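Local structure of transcriptional regulator ZitR (Lactococcus lactis subsp. cremoris, 6FI9) at residues E39-L42 with M43-A47; W93-T96 with E97-P101. The protein represses transcription of the zit operon when zinc is present, binding as a homodimer to two palindromic operator sites in the zit promoter. The protein carries 3 engineered substitutions. All coordinates share one frame; numbering follows the deposited sequence.

Interaction 1 (E39-L42 with M43-A47); sequences EHIL and MILAA. With ZN (zinc ion), chain J.
His40 and Met43 both place CG trans to the backbone N, with chi1 -172° and -174°, and this shared torsion sends the imidazole and the thioether out from the same flank of helix 36-47. The helix belongs to the winged helix-turn-helix domain of the MarR family, and here one of its turns supplies a ligand to each of two zinc sites. The Met43 chain runs extended, bringing SD to 3.7 Å from His40 ND1. Met43 SD approaches the His40 ring obliquely, 4.6 Å from its centroid, in a sulfur-aromatic contact. One residue further on, CG2 of Ile44 comes to 3.9 Å from His40 NE2, the two side chains crossing at about a right angle, so Met43 SD lies nearer ND1 and Ile44 CG2 nearer NE2. His40 binds its zinc ion together with Glu22, His106 and His110, and Met43 also touches the last two. Ile41 and Leu45 lie side by side, CG2 of Ile41 meeting CD1 of Leu45, and Ile41 packs further against helices 52-59 and 63-75. Helical i to i+4 bonds run beneath these side chains; that from Ile44 N to His40 O is fairly straight at 163°. Glu39 serves the other zinc site with Cys28 and Glu105: its OE1, also hydrogen-bonded to Ser30 OG, lies 2.3 Å from the zinc ion.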
# COMPACT_ATOMS: atom_id res chain seq x y z
N GLU A 39 9.28 -13.48 -8.24
CA GLU A 39 9.77 -13.16 -9.58
C GLU A 39 10.86 -12.11 -9.53
O GLU A 39 11.83 -12.19 -10.28
CB GLU A 39 8.62 -12.74 -10.50
CG GLU A 39 7.94 -13.92 -11.17
CD GLU A 39 6.87 -13.60 -12.20
OE1 GLU A 39 7.10 -12.71 -13.05
OE2 GLU A 39 5.80 -14.25 -12.16
N HIS A 40 10.72 -11.14 -8.60
CA HIS A 40 11.69 -10.07 -8.42
C HIS A 40 13.02 -10.60 -7.87
O HIS A 40 14.07 -10.07 -8.24
CB HIS A 40 11.12 -8.93 -7.55
CG HIS A 40 12.01 -7.73 -7.50
ND1 HIS A 40 12.18 -6.91 -8.60
CD2 HIS A 40 12.78 -7.27 -6.49
CE1 HIS A 40 13.04 -5.98 -8.22
NE2 HIS A 40 13.43 -6.16 -6.96
N ILE A 41 12.98 -11.64 -7.01
CA ILE A 41 14.18 -12.27 -6.45
C ILE A 41 15.02 -12.83 -7.62
O ILE A 41 16.24 -12.64 -7.64
CB ILE A 41 13.83 -13.32 -5.36
CG1 ILE A 41 13.26 -12.64 -4.10
CG2 ILE A 41 15.05 -14.18 -4.98
CD1 ILE A 41 12.29 -13.49 -3.26
N LEU A 42 14.35 -13.45 -8.62
CA LEU A 42 14.99 -14.01 -9.81
C LEU A 42 15.63 -12.91 -10.68
O LEU A 42 16.69 -13.14 -11.27
CB LEU A 42 13.98 -14.81 -10.66
CG LEU A 42 13.29 -16.00 -9.99
CD1 LEU A 42 12.04 -16.39 -10.77
CD2 LEU A 42 14.22 -17.19 -9.86
N MET A 43 14.99 -11.73 -10.73
CA MET A 43 15.43 -10.57 -11.49
C MET A 43 16.78 -10.01 -10.98
O MET A 43 17.68 -9.81 -11.79
CB MET A 43 14.33 -9.49 -11.49
CG MET A 43 14.62 -8.30 -12.37
SD MET A 43 13.42 -6.99 -12.07
CE MET A 43 14.38 -5.60 -12.61
N ILE A 44 16.90 -9.79 -9.64
CA ILE A 44 18.12 -9.27 -9.00
C ILE A 44 19.26 -10.30 -9.00
O ILE A 44 20.42 -9.91 -9.01
CB ILE A 44 17.88 -8.66 -7.58
CG1 ILE A 44 17.20 -9.66 -6.61
CG2 ILE A 44 17.10 -7.35 -7.67
CD1 ILE A 44 17.65 -9.54 -5.17
N LEU A 45 18.91 -11.60 -8.99
CA LEU A 45 19.87 -12.71 -9.02
C LEU A 45 20.46 -12.93 -10.42
O LEU A 45 21.55 -13.50 -10.54
CB LEU A 45 19.25 -14.01 -8.48
CG LEU A 45 19.15 -14.14 -6.97
CD1 LEU A 45 18.24 -15.28 -6.59
CD2 LEU A 45 20.50 -14.36 -6.33
N ALA A 46 19.73 -12.50 -11.46
CA ALA A 46 20.14 -12.62 -12.86
C ALA A 46 21.34 -11.72 -13.17
O ALA A 46 22.31 -12.20 -13.76
CB ALA A 46 18.98 -12.26 -13.78
N ALA A 47 21.29 -10.45 -12.74
CA ALA A 47 22.36 -9.47 -12.95
C ALA A 47 23.57 -9.76 -12.07
O ALA A 47 24.69 -9.80 -12.59
CB ALA A 47 21.84 -8.06 -12.70
ZN ZN J . 6.59 -11.03 -14.60

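Interaction 2 (W93-T96 with E97-P101); sequences WSLT and EKAIP
Leu95 divides its isobutyl branches between Ala99 and Ile100, where the chain passes from strand 92-95 into helix 100-122. CG of Leu95 sits 3.8 Å from CB of Ala99, and CD1 touches the same methyl. The other branch reaches Ile100, Leu95 CD2 coming to 4.1 Å from Ile100 CG1; these two side chains cross obliquely. With CG trans to the backbone N of Leu95 (chi1 -153°), the branches are carried forward along the chain to the turn. The connection joins the second strand of the wing in this winged helix-turn-helix domain to the long helix 100-122. Thr96, at the bend, uses its two oxygens differently. Thr96 O accepts a long, weak hydrogen bond from Ala99 N at 3.5 Å, while CG1 of Ile100 lies against the same oxygen at 3.4 Å. The hydroxyl, Thr96 OG1, has Lys98 CB alongside at 3.8 Å, but its hydrogen-bonding partners are the carbonyl oxygens of Glu77 and Leu78, just before strand 79-82. The aliphatic part of Lys98 bends at chi2 and its NZ is bonded to Gln76 O in the same region. With just a weak hydrogen bond joining the two halves, the shape of the turn probably depends more on the apolar packing of Leu95 and on the polar ties that Thr96 and Lys98 make to the chain leading into the first wing strand.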
# COMPACT_ATOMS: atom_id res chain seq x y z
N TRP A 93 23.54 -17.43 -3.72
CA TRP A 93 22.50 -17.92 -4.62
C TRP A 93 22.78 -17.60 -6.08
O TRP A 93 23.14 -16.47 -6.42
CB TRP A 93 21.13 -17.41 -4.19
CG TRP A 93 20.70 -17.98 -2.87
CD1 TRP A 93 20.85 -17.41 -1.64
CD2 TRP A 93 20.13 -19.27 -2.64
NE1 TRP A 93 20.38 -18.25 -0.66
CE2 TRP A 93 19.93 -19.40 -1.25
CE3 TRP A 93 19.76 -20.34 -3.48
CZ2 TRP A 93 19.35 -20.55 -0.68
CZ3 TRP A 93 19.18 -21.46 -2.92
CH2 TRP A 93 18.98 -21.56 -1.54
N SER A 94 22.64 -18.63 -6.93
CA SER A 94 22.87 -18.55 -8.37
C SER A 94 21.58 -18.86 -9.13
O SER A 94 20.72 -19.59 -8.62
CB SER A 94 23.97 -19.52 -8.80
OG SER A 94 25.21 -19.22 -8.18
N LEU A 95 21.44 -18.29 -10.33
CA LEU A 95 20.26 -18.48 -11.17
C LEU A 95 20.46 -19.64 -12.15
O LEU A 95 21.53 -19.77 -12.75
CB LEU A 95 19.94 -17.17 -11.93
CG LEU A 95 18.49 -16.96 -12.32
CD1 LEU A 95 17.69 -16.40 -11.16
CD2 LEU A 95 18.38 -16.03 -13.51
N THR A 96 19.43 -20.49 -12.30
CA THR A 96 19.47 -21.63 -13.22
C THR A 96 19.03 -21.19 -14.63
O THR A 96 18.61 -20.04 -14.80
CB THR A 96 18.64 -22.82 -12.68
OG1 THR A 96 17.25 -22.49 -12.69
CG2 THR A 96 19.08 -23.28 -11.30
N GLU A 97 19.11 -22.09 -15.62
CA GLU A 97 18.71 -21.81 -17.00
C GLU A 97 17.19 -21.74 -17.14
O GLU A 97 16.70 -21.09 -18.06
CB GLU A 97 19.31 -22.83 -17.98
CG GLU A 97 20.83 -22.87 -18.01
CD GLU A 97 21.53 -21.65 -18.59
OE1 GLU A 97 21.29 -21.34 -19.78
OE2 GLU A 97 22.32 -21.02 -17.86
N LYS A 98 16.47 -22.41 -16.22
CA LYS A 98 15.01 -22.47 -16.15
C LYS A 98 14.41 -21.11 -15.74
O LYS A 98 13.30 -20.78 -16.17
CB LYS A 98 14.58 -23.55 -15.13
CG LYS A 98 13.16 -24.07 -15.31
CD LYS A 98 12.41 -24.08 -14.00
CE LYS A 98 10.96 -24.48 -14.17
NZ LYS A 98 10.14 -24.14 -12.97
N ALA A 99 15.13 -20.35 -14.89
CA ALA A 99 14.71 -19.06 -14.37
C ALA A 99 15.01 -17.87 -15.27
O ALA A 99 14.31 -16.86 -15.17
CB ALA A 99 15.30 -18.85 -13.00
N ILE A 100 16.04 -17.97 -16.14
CA ILE A 100 16.51 -16.91 -17.05
C ILE A 100 15.34 -16.20 -17.81
O ILE A 100 15.30 -14.97 -17.73
CB ILE A 100 17.65 -17.41 -18.00
CG1 ILE A 100 18.96 -17.62 -17.21
CG2 ILE A 100 17.88 -16.47 -19.20
CD1 ILE A 100 20.09 -18.39 -17.92
N PRO A 101 14.37 -16.87 -18.48
CA PRO A 101 13.30 -16.11 -19.15
C PRO A 101 12.33 -15.39 -18.21
O PRO A 101 11.78 -14.35 -18.59
CB PRO A 101 12.57 -17.17 -20.00
CG PRO A 101 13.48 -18.36 -20.03
CD PRO A 101 14.20 -18.32 -18.72

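Interaction 1 is the more buried of the two, its centre about 9 Å from that of the chain, whereas interaction 2 is a surface contact whose centre lies about 17 Å from it. The first stays within helix 36-47 and combines regular helical bonds with zinc ligands and a sulfur-aromatic contact; the second changes from strand to helix and relies on apolar packing with one weak backbone bond. Their centres are about 9 Å apart and they meet directly: Leu42 CD2 lies 3.7 Å from Ala99 CB, and Ala46 CB 3.8 Å from Leu95 CD2. Helix 36-47 thus carries the metal ligands Glu39 and His40 and packs against the turn between wing and helix through Leu42 and Ala46.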